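Local coordinates for protein probable zinc protease PqqL (Escherichia coli, PDB 6OFS) that probably hydrolyses peptides or proteins in the bacterial periplasm as a zinc-dependent metalloendopeptidase of the M16 family, at residues Y261-V266 against Q422-N427; F350-L355 against I412-L417; R505-K510 against T678-G683; K517-A522 against S847-A852. One frame throughout, in Å; residues are numbered along the deposited sequence.

Contact 1. Residues Y261-V266 against Q422-N427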
# COMPACT_ATOMS: atom_id res chain seq x y z
N TYR A 261 29.50 3.46 7.26
CA TYR A 261 28.73 3.97 8.41
C TYR A 261 28.34 2.77 9.25
O TYR A 261 28.05 1.72 8.69
CB TYR A 261 27.45 4.73 8.00
CG TYR A 261 27.68 6.13 7.49
CD1 TYR A 261 27.99 7.17 8.37
CD2 TYR A 261 27.56 6.44 6.14
CE1 TYR A 261 28.23 8.46 7.90
CE2 TYR A 261 27.79 7.73 5.66
CZ TYR A 261 28.13 8.74 6.55
OH TYR A 261 28.35 10.02 6.08
N ARG A 262 28.35 2.91 10.56
CA ARG A 262 27.96 1.83 11.47
C ARG A 262 26.77 2.32 12.30
O ARG A 262 26.84 3.37 12.93
CB ARG A 262 29.13 1.36 12.33
CG ARG A 262 30.37 0.96 11.52
CD ARG A 262 31.40 0.21 12.34
NE ARG A 262 31.46 0.70 13.72
CZ ARG A 262 31.55 -0.08 14.78
NH1 ARG A 262 31.63 -1.40 14.65
NH2 ARG A 262 31.57 0.46 16.00
N LEU A 263 25.67 1.59 12.23
CA LEU A 263 24.42 1.93 12.88
C LEU A 263 23.69 0.66 13.35
O LEU A 263 23.99 -0.42 12.85
CB LEU A 263 23.54 2.73 11.88
CG LEU A 263 23.17 2.02 10.56
CD1 LEU A 263 21.78 2.38 10.12
CD2 LEU A 263 24.21 2.29 9.45
N PRO A 264 22.69 0.78 14.28
CA PRO A 264 21.96 -0.41 14.73
C PRO A 264 21.13 -1.06 13.64
O PRO A 264 20.70 -0.42 12.68
CB PRO A 264 21.04 0.14 15.83
CG PRO A 264 21.67 1.44 16.26
CD PRO A 264 22.22 1.99 14.99
N MET A 265 20.90 -2.34 13.80
CA MET A 265 20.12 -3.10 12.85
C MET A 265 18.89 -3.64 13.54
O MET A 265 19.00 -4.45 14.46
CB MET A 265 20.97 -4.22 12.26
CG MET A 265 20.24 -5.03 11.23
SD MET A 265 21.33 -6.27 10.51
CE MET A 265 21.68 -7.29 11.99
N VAL A 266 17.72 -3.19 13.08
CA VAL A 266 16.44 -3.64 13.64
C VAL A 266 16.08 -5.04 13.16
O VAL A 266 16.42 -5.43 12.04
CB VAL A 266 15.25 -2.67 13.41
CG1 VAL A 266 15.45 -1.34 14.13
CG2 VAL A 266 14.93 -2.47 11.92
N GLN A 422 19.79 12.46 6.38
CA GLN A 422 20.38 13.52 7.22
C GLN A 422 20.90 12.95 8.54
O GLN A 422 21.99 13.33 8.97
CB GLN A 422 19.39 14.66 7.46
CG GLN A 422 19.39 15.66 6.32
CD GLN A 422 18.25 16.65 6.43
OE1 GLN A 422 18.11 17.37 7.43
NE2 GLN A 422 17.42 16.70 5.39
N GLN A 423 20.15 11.99 9.12
CA GLN A 423 20.50 11.25 10.34
C GLN A 423 21.78 10.45 10.11
O GLN A 423 22.70 10.54 10.94
CB GLN A 423 19.34 10.32 10.72
CG GLN A 423 19.61 9.39 11.91
CD GLN A 423 18.53 8.36 12.03
OE1 GLN A 423 17.33 8.66 12.07
NE2 GLN A 423 18.92 7.10 12.07
N LEU A 424 21.85 9.69 8.98
CA LEU A 424 23.00 8.88 8.56
C LEU A 424 24.24 9.73 8.37
O LEU A 424 25.29 9.38 8.90
CB LEU A 424 22.69 8.08 7.28
CG LEU A 424 23.76 7.11 6.78
CD1 LEU A 424 23.80 5.84 7.64
CD2 LEU A 424 23.55 6.76 5.30
N ARG A 425 24.13 10.85 7.64
CA ARG A 425 25.25 11.77 7.39
C ARG A 425 25.78 12.44 8.65
O ARG A 425 26.95 12.81 8.69
CB ARG A 425 24.89 12.79 6.29
CG ARG A 425 24.58 12.14 4.93
CD ARG A 425 25.79 11.58 4.23
NE ARG A 425 26.48 12.62 3.47
CZ ARG A 425 27.77 12.63 3.19
NH1 ARG A 425 28.56 11.66 3.64
NH2 ARG A 425 28.30 13.63 2.50
N LYS A 426 24.94 12.55 9.70
CA LYS A 426 25.32 13.11 10.99
C LYS A 426 25.93 12.05 11.92
O LYS A 426 26.53 12.40 12.94
CB LYS A 426 24.13 13.82 11.65
CG LYS A 426 24.04 15.29 11.25
CD LYS A 426 22.82 15.97 11.83
CE LYS A 426 22.85 17.46 11.58
NZ LYS A 426 21.59 18.13 12.02
N ASN A 427 25.79 10.75 11.58
CA ASN A 427 26.34 9.63 12.33
C ASN A 427 27.89 9.70 12.32
O ASN A 427 28.51 9.82 11.26
CB ASN A 427 25.83 8.30 11.77
CG ASN A 427 26.18 7.06 12.57
OD1 ASN A 427 27.15 7.01 13.33
ND2 ASN A 427 25.38 6.01 12.40
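The ring of Y261 lies against L424, whose CG sits over one face, 4.2 Å from the Y261 ring centroid and 20° off the normal, a CH-pi contact. L424 CG is anti to its amide nitrogen (chi1 -176°), which brings CG and CD1 against the Y261 ring; CD1 then reaches Y261 CB at 3.8 Å and also meets L263 CD2. N427 O lies in the ring plane at the edge, 3.6 Å from Y261 CE1. Here strand 256-264 of a mixed five-stranded sheet meets the C-terminal end of helix 414-426, and the chain then turns back to form 430-436, the strand beside 256-264. W280 of helix 271-296 and F322 of strand 317-326 complete this buried, apolar part. The partly exposed side is sparser and polar. R425 curls round to donate NH1 to Y261 OH at 2.9 Å, its guanidinium 87° from the ring plane, while NE pairs with D346. With a phenylalanine in place of Y261 the hydroxyl is gone, and R425 NH1 would probably be left without this acceptor. N427 ND2 approaches R262 O from above the carbonyl plane, at 3.1 Å; N427 OD1 accepts from D429 N, and D429 also forms a salt bridge with R262.

Contact 2. Residues F350-L355 against I412-L417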
# COMPACT_ATOMS: atom_id res chain seq x y z
N PHE A 350 16.46 12.77 -3.09
CA PHE A 350 16.03 11.96 -4.23
C PHE A 350 14.65 12.41 -4.65
O PHE A 350 13.82 12.70 -3.79
CB PHE A 350 16.02 10.47 -3.86
CG PHE A 350 17.38 9.87 -3.62
CD1 PHE A 350 18.24 9.59 -4.68
CD2 PHE A 350 17.81 9.57 -2.33
CE1 PHE A 350 19.50 9.04 -4.45
CE2 PHE A 350 19.06 9.00 -2.10
CZ PHE A 350 19.90 8.74 -3.16
N SER A 351 14.40 12.47 -5.95
CA SER A 351 13.11 12.90 -6.51
C SER A 351 12.02 11.84 -6.33
O SER A 351 12.33 10.66 -6.14
CB SER A 351 13.27 13.28 -7.98
OG SER A 351 13.44 12.13 -8.80
N ALA A 352 10.75 12.25 -6.41
CA ALA A 352 9.57 11.38 -6.36
C ALA A 352 9.64 10.34 -7.48
O ALA A 352 9.28 9.18 -7.26
CB ALA A 352 8.30 12.22 -6.48
N GLU A 353 10.13 10.74 -8.68
CA GLU A 353 10.33 9.88 -9.85
C GLU A 353 11.37 8.80 -9.54
O GLU A 353 11.23 7.68 -10.03
CB GLU A 353 10.78 10.68 -11.08
CG GLU A 353 9.68 11.45 -11.79
CD GLU A 353 10.09 12.06 -13.12
OE1 GLU A 353 10.59 11.32 -14.00
OE2 GLU A 353 9.91 13.29 -13.29
N GLU A 354 12.41 9.15 -8.74
CA GLU A 354 13.45 8.21 -8.32
C GLU A 354 12.85 7.19 -7.34
O GLU A 354 13.06 5.99 -7.51
CB GLU A 354 14.64 8.95 -7.67
CG GLU A 354 15.75 9.33 -8.64
CD GLU A 354 16.96 10.05 -8.06
OE1 GLU A 354 18.07 9.46 -8.07
OE2 GLU A 354 16.80 11.20 -7.61
N LEU A 355 12.09 7.68 -6.32
CA LEU A 355 11.48 6.83 -5.30
C LEU A 355 10.48 5.84 -5.90
O LEU A 355 10.46 4.66 -5.51
CB LEU A 355 10.86 7.66 -4.15
CG LEU A 355 10.18 6.88 -2.99
CD1 LEU A 355 11.11 5.82 -2.38
CD2 LEU A 355 9.68 7.81 -1.91
N ILE A 412 6.54 5.57 3.11
CA ILE A 412 7.88 6.03 2.79
C ILE A 412 7.79 7.13 1.73
O ILE A 412 7.28 6.91 0.63
CB ILE A 412 8.88 4.88 2.42
CG1 ILE A 412 8.78 3.66 3.39
CG2 ILE A 412 10.31 5.41 2.38
CD1 ILE A 412 9.34 2.36 2.83
N THR A 413 8.26 8.33 2.09
CA THR A 413 8.26 9.52 1.24
C THR A 413 9.68 10.07 1.01
O THR A 413 10.65 9.68 1.68
CB THR A 413 7.34 10.60 1.85
OG1 THR A 413 7.76 10.91 3.18
CG2 THR A 413 5.86 10.20 1.84
N VAL A 414 9.79 11.01 0.05
CA VAL A 414 11.02 11.74 -0.26
C VAL A 414 11.48 12.48 1.04
O VAL A 414 12.68 12.49 1.35
CB VAL A 414 10.77 12.69 -1.47
CG1 VAL A 414 11.79 13.82 -1.57
CG2 VAL A 414 10.70 11.90 -2.78
N GLN A 415 10.48 12.99 1.84
CA GLN A 415 10.66 13.69 3.12
C GLN A 415 11.17 12.76 4.22
O GLN A 415 12.06 13.15 4.99
CB GLN A 415 9.36 14.38 3.57
CG GLN A 415 8.87 15.53 2.69
CD GLN A 415 8.06 15.09 1.47
OE1 GLN A 415 7.42 14.03 1.44
NE2 GLN A 415 8.06 15.94 0.44
N SER A 416 10.60 11.53 4.31
CA SER A 416 10.99 10.54 5.32
C SER A 416 12.39 9.98 5.04
O SER A 416 13.18 9.78 5.96
CB SER A 416 9.96 9.42 5.42
OG SER A 416 9.93 8.63 4.25
N LEU A 417 12.71 9.78 3.75
CA LEU A 417 14.02 9.31 3.33
C LEU A 417 15.07 10.41 3.45
O LEU A 417 16.23 10.09 3.68
CB LEU A 417 13.98 8.72 1.92
CG LEU A 417 13.28 7.37 1.79
CD1 LEU A 417 13.15 6.97 0.36
CD2 LEU A 417 14.00 6.29 2.55
O HOH W 1 15.52 12.22 -0.54
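V414 and L355 carry an apolar contact between the first turns of two helices, 352-371 and 414-426, with no direct hydrogen bond across it. The backbones come nearest at A352 and V414, whose CA atoms are 6.3 Å apart. V414 points its branched end at the chain entering the other helix: CG1 lies beside F350 O, and CG2 is 3.6 Å from A352 N. L355 answers from the opposite segment. A chi1 of -179° sets L355 CG opposite the main-chain N, and the two methyls part: CD2 meets the backbone just before the helix, 3.6 Å from I412 O, and CD1 runs obliquely across to L417 CD1, also 3.6 Å away. Both helix starts are closed by capping boxes: S351 with E354, and T413 with S416. In the second, T413 N donates to S416 OG at 2.7 Å and S416 N to T413 OG1 at 3.1 Å. One water accepts from F350 N and makes a weak bond to V414 O. Helix 271-296 lies beside the pair: F350 and L417 both touch L286, I412 rests on A278, S416 OG bonds to E279, and E354 forms a salt bridge with R290.

Contact 3. Residues R505-K510 against T678-G683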
# COMPACT_ATOMS: atom_id res chain seq x y z
N ARG A 505 -24.05 0.97 -22.00
CA ARG A 505 -24.63 1.96 -22.90
C ARG A 505 -23.66 3.15 -23.03
O ARG A 505 -22.96 3.48 -22.08
CB ARG A 505 -26.02 2.41 -22.42
CG ARG A 505 -26.88 2.99 -23.52
CD ARG A 505 -28.11 3.62 -22.93
NE ARG A 505 -28.94 4.29 -23.92
CZ ARG A 505 -29.99 5.05 -23.63
NH1 ARG A 505 -30.70 5.62 -24.59
NH2 ARG A 505 -30.34 5.25 -22.36
N VAL A 506 -23.60 3.73 -24.22
CA VAL A 506 -22.74 4.86 -24.57
C VAL A 506 -23.64 5.96 -25.17
O VAL A 506 -24.32 5.72 -26.16
CB VAL A 506 -21.62 4.44 -25.57
CG1 VAL A 506 -20.82 5.65 -26.05
CG2 VAL A 506 -20.71 3.36 -25.00
N ILE A 507 -23.61 7.16 -24.60
CA ILE A 507 -24.32 8.32 -25.14
C ILE A 507 -23.28 9.25 -25.77
O ILE A 507 -22.37 9.71 -25.07
CB ILE A 507 -25.23 9.06 -24.11
CG1 ILE A 507 -26.14 8.09 -23.30
CG2 ILE A 507 -26.04 10.19 -24.79
CD1 ILE A 507 -27.20 7.28 -24.13
N LEU A 508 -23.40 9.52 -27.08
CA LEU A 508 -22.48 10.42 -27.78
C LEU A 508 -23.12 11.75 -28.15
O LEU A 508 -24.23 11.77 -28.68
CB LEU A 508 -21.87 9.78 -29.04
CG LEU A 508 -20.99 8.55 -28.86
CD1 LEU A 508 -20.63 7.96 -30.20
CD2 LEU A 508 -19.71 8.88 -28.10
N ALA A 509 -22.40 12.84 -27.89
CA ALA A 509 -22.81 14.21 -28.22
C ALA A 509 -21.59 15.04 -28.60
O ALA A 509 -20.53 14.94 -27.97
CB ALA A 509 -23.52 14.86 -27.05
N LYS A 510 -21.74 15.84 -29.65
CA LYS A 510 -20.70 16.75 -30.11
C LYS A 510 -20.99 18.15 -29.55
O LYS A 510 -22.15 18.54 -29.47
CB LYS A 510 -20.65 16.78 -31.65
CG LYS A 510 -19.52 15.94 -32.25
CD LYS A 510 -19.67 15.71 -33.75
CE LYS A 510 -20.16 14.32 -34.06
NZ LYS A 510 -20.24 14.07 -35.53
N THR A 678 -23.83 3.59 -18.01
CA THR A 678 -24.09 4.47 -19.14
C THR A 678 -22.91 5.47 -19.23
O THR A 678 -22.70 6.26 -18.31
CB THR A 678 -25.47 5.13 -19.06
OG1 THR A 678 -26.44 4.15 -18.66
CG2 THR A 678 -25.89 5.72 -20.37
N PHE A 679 -22.11 5.36 -20.30
CA PHE A 679 -20.96 6.25 -20.54
C PHE A 679 -21.43 7.42 -21.37
O PHE A 679 -21.88 7.23 -22.49
CB PHE A 679 -19.84 5.51 -21.29
CG PHE A 679 -19.22 4.37 -20.53
CD1 PHE A 679 -18.14 4.57 -19.69
CD2 PHE A 679 -19.72 3.08 -20.66
CE1 PHE A 679 -17.57 3.51 -18.99
CE2 PHE A 679 -19.15 2.01 -19.97
CZ PHE A 679 -18.07 2.24 -19.13
N VAL A 680 -21.31 8.64 -20.82
CA VAL A 680 -21.67 9.87 -21.53
C VAL A 680 -20.37 10.51 -22.09
O VAL A 680 -19.54 10.97 -21.33
CB VAL A 680 -22.51 10.84 -20.65
CG1 VAL A 680 -22.72 12.18 -21.36
CG2 VAL A 680 -23.85 10.22 -20.28
N ILE A 681 -20.19 10.47 -23.42
CA ILE A 681 -19.00 11.01 -24.08
C ILE A 681 -19.37 12.30 -24.84
O ILE A 681 -20.19 12.26 -25.76
CB ILE A 681 -18.25 9.94 -24.94
CG1 ILE A 681 -17.97 8.65 -24.13
CG2 ILE A 681 -16.95 10.52 -25.55
CD1 ILE A 681 -17.77 7.42 -24.96
N VAL A 682 -18.83 13.44 -24.38
CA VAL A 682 -19.12 14.77 -24.95
C VAL A 682 -17.84 15.45 -25.46
O VAL A 682 -16.89 15.62 -24.70
CB VAL A 682 -19.94 15.65 -23.97
CG1 VAL A 682 -20.18 17.05 -24.54
CG2 VAL A 682 -21.27 14.99 -23.61
N GLY A 683 -17.85 15.79 -26.75
CA GLY A 683 -16.72 16.42 -27.42
C GLY A 683 -16.66 16.21 -28.92
O GLY A 683 -17.56 15.58 -29.50
O HOH W 2 -28.91 4.26 -19.77
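At the edge of the F679 ring, near its plane, lies R505 O, 3.6 Å from F679 CD2. The guanidinium of R505 has I507 CD1 over one face and a water in its plane at the edge; that water accepts from R505 NH2 at 3.1 Å and lies 2.7 Å from T678 OG1, bridging the strands, while R505 NE donates to S497. R505 and F679 belong to neighbouring parallel strands, 505-509 and 677-682, inside a mixed seven-stranded sheet; their short axes are 4.5 Å apart and 18° from alignment. R505, I507 and A509 pair in order with T678, V680 and V682, and their side chains share one face of the sheet, on which I507 and V682 meet helix 848-862. V506 and L508 share the other with F679 and I681; on that face V506, L508 and I681 touch I694 of helix 687-697, and F679 touches L698. Five backbone hydrogen bonds hold the register: F679 N to R505 O, I507 N to F679 O, I681 N to I507 O, A509 N to I681 O and G683 N to A509 O. On the face with F679, L508 CD2 is 3.6 Å from I681 CB, the two side chains side by side, and I681 CD1 crosses to V506 CG1 at 3.7 Å. On the opposite face T678 CG2 touches both R505 CB and I507 CG1, 3.8 Å from I507 CG1. G683 has backbone angles (phi 155°) at which a side chain would be jammed against the preceding carbonyl, and its O receives a CA-H...O contact from K510 CA at 3.4 Å.

Contact 4. Residues K517-A522 against S847-A852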
# COMPACT_ATOMS: atom_id res chain seq x y z
N LYS A 517 -11.60 19.92 -25.76
CA LYS A 517 -11.73 19.14 -24.52
C LYS A 517 -12.75 18.03 -24.71
O LYS A 517 -13.79 18.24 -25.35
CB LYS A 517 -12.15 20.02 -23.33
CG LYS A 517 -11.34 21.31 -23.12
CD LYS A 517 -11.75 22.05 -21.83
CE LYS A 517 -13.05 22.81 -21.93
NZ LYS A 517 -13.86 22.71 -20.67
N LEU A 518 -12.47 16.86 -24.14
CA LEU A 518 -13.34 15.69 -24.19
C LEU A 518 -13.76 15.31 -22.78
O LEU A 518 -12.95 15.37 -21.86
CB LEU A 518 -12.63 14.51 -24.87
CG LEU A 518 -13.43 13.22 -25.08
CD1 LEU A 518 -14.45 13.35 -26.20
CD2 LEU A 518 -12.51 12.05 -25.36
N GLN A 519 -15.03 14.96 -22.60
CA GLN A 519 -15.53 14.53 -21.31
C GLN A 519 -16.19 13.16 -21.42
O GLN A 519 -17.03 12.93 -22.29
CB GLN A 519 -16.52 15.55 -20.71
CG GLN A 519 -16.81 15.33 -19.22
CD GLN A 519 -15.75 15.91 -18.32
OE1 GLN A 519 -15.36 17.08 -18.43
NE2 GLN A 519 -15.28 15.12 -17.38
N ILE A 520 -15.78 12.24 -20.53
CA ILE A 520 -16.36 10.92 -20.40
C ILE A 520 -16.92 10.84 -18.99
O ILE A 520 -16.17 11.03 -18.03
CB ILE A 520 -15.40 9.74 -20.72
CG1 ILE A 520 -14.73 9.91 -22.11
CG2 ILE A 520 -16.14 8.38 -20.60
CD1 ILE A 520 -13.49 9.01 -22.38
N ILE A 521 -18.24 10.62 -18.86
CA ILE A 521 -18.87 10.40 -17.57
C ILE A 521 -19.49 9.03 -17.53
O ILE A 521 -20.50 8.78 -18.19
CB ILE A 521 -19.83 11.50 -17.04
CG1 ILE A 521 -19.25 12.91 -17.23
CG2 ILE A 521 -20.17 11.22 -15.56
CD1 ILE A 521 -20.20 14.04 -16.88
N ALA A 522 -18.90 8.13 -16.73
CA ALA A 522 -19.43 6.79 -16.50
C ALA A 522 -20.47 6.97 -15.40
O ALA A 522 -20.18 7.55 -14.34
CB ALA A 522 -18.32 5.83 -16.07
N SER A 847 -20.24 24.66 -22.64
CA SER A 847 -19.07 23.87 -22.22
C SER A 847 -19.29 22.38 -22.31
O SER A 847 -20.41 21.90 -22.12
CB SER A 847 -18.57 24.27 -20.84
OG SER A 847 -17.47 23.49 -20.41
N VAL A 848 -18.20 21.65 -22.61
CA VAL A 848 -18.18 20.21 -22.76
C VAL A 848 -18.61 19.52 -21.43
O VAL A 848 -19.38 18.56 -21.48
CB VAL A 848 -16.80 19.75 -23.34
CG1 VAL A 848 -15.99 18.87 -22.39
CG2 VAL A 848 -16.98 19.07 -24.69
N GLN A 849 -18.19 20.09 -20.27
CA GLN A 849 -18.52 19.62 -18.92
C GLN A 849 -20.00 19.89 -18.61
O GLN A 849 -20.67 19.03 -18.04
CB GLN A 849 -17.59 20.27 -17.88
CG GLN A 849 -17.93 19.98 -16.41
CD GLN A 849 -16.85 19.22 -15.70
OE1 GLN A 849 -15.81 19.77 -15.31
NE2 GLN A 849 -17.07 17.92 -15.52
N GLN A 850 -20.50 21.09 -18.98
CA GLN A 850 -21.88 21.49 -18.75
C GLN A 850 -22.86 20.57 -19.47
O GLN A 850 -23.71 19.99 -18.81
CB GLN A 850 -22.12 22.96 -19.10
CG GLN A 850 -21.91 23.91 -17.93
CD GLN A 850 -20.69 24.77 -18.12
OE1 GLN A 850 -20.72 25.80 -18.80
NE2 GLN A 850 -19.58 24.37 -17.51
N LEU A 851 -22.71 20.41 -20.81
CA LEU A 851 -23.55 19.54 -21.65
C LEU A 851 -23.56 18.07 -21.17
O LEU A 851 -24.62 17.43 -21.17
CB LEU A 851 -23.12 19.63 -23.12
CG LEU A 851 -23.99 18.86 -24.13
CD1 LEU A 851 -25.39 19.42 -24.19
CD2 LEU A 851 -23.36 18.86 -25.51
N ALA A 852 -22.38 17.56 -20.77
CA ALA A 852 -22.25 16.20 -20.27
C ALA A 852 -23.09 16.01 -19.01
O ALA A 852 -23.86 15.05 -18.92
CB ALA A 852 -20.79 15.88 -20.01
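Q519 and Q849 bring their CA atoms to 6.4 Å where strand 517-522 packs against the first turn of helix 848-862, the short axes 8.3 Å apart and inclined by 27°. V848 makes the closest approach: its CG2 rests 3.4 Å from K517 O, and CG1 lies 3.8 Å from Q519 CB. Further along, A852 CB packs on I521 CD1 at 3.7 Å and, more loosely, on Q519 CG. This is helix-on-sheet packing: strand 517-524 is an inner strand of the mixed seven-stranded sheet, helix 848-862 covers the face bearing Q519 and I521, and helix 591-602 covers the opposite face through L518 and I520. V848 and A852 also reach V682 on the adjoining strand. Q519 bends at chi2 (82°), which lays its amide across that of Q849, the two planes 22° apart. OE1 of Q519 and NE2 of Q849 are 3.5 Å apart, but the angle is too poor for a hydrogen bond. An alanine at Q519 lacks the chain beyond CB, so A852 CB would probably lose a packing partner and the Q849 amide the group it lies against. At the partly exposed end, K517 NZ stands 3.7 Å from S847 OG, which caps the helix through a weak bond from Q849 N.

Contacts 1 and 2 share helix 414-426: its start packs on another helix start in contact 2, its end on a sheet strand in contact 1, with centres about 18 Å apart. Contacts 3 and 4 share one seven-stranded sheet, centres about 8 Å apart; strand 677-682 joins them, V680 N and V682 N probably bonding to I521 O and Q519 O. The two pairs stand well apart, contacts 1 and 3 about 58 Å between centres, on opposite sides of the chain's centre. Contacts 1, 3 and 4 are mostly buried, contact 2 only partly. Chemistry follows place: main-chain bonds dominate in contact 3, contact 2 is apolar packing, contact 4 mixes methyl packing with adjacent amides that make no hydrogen bond, and contact 1 adds side-chain hydrogen bonds.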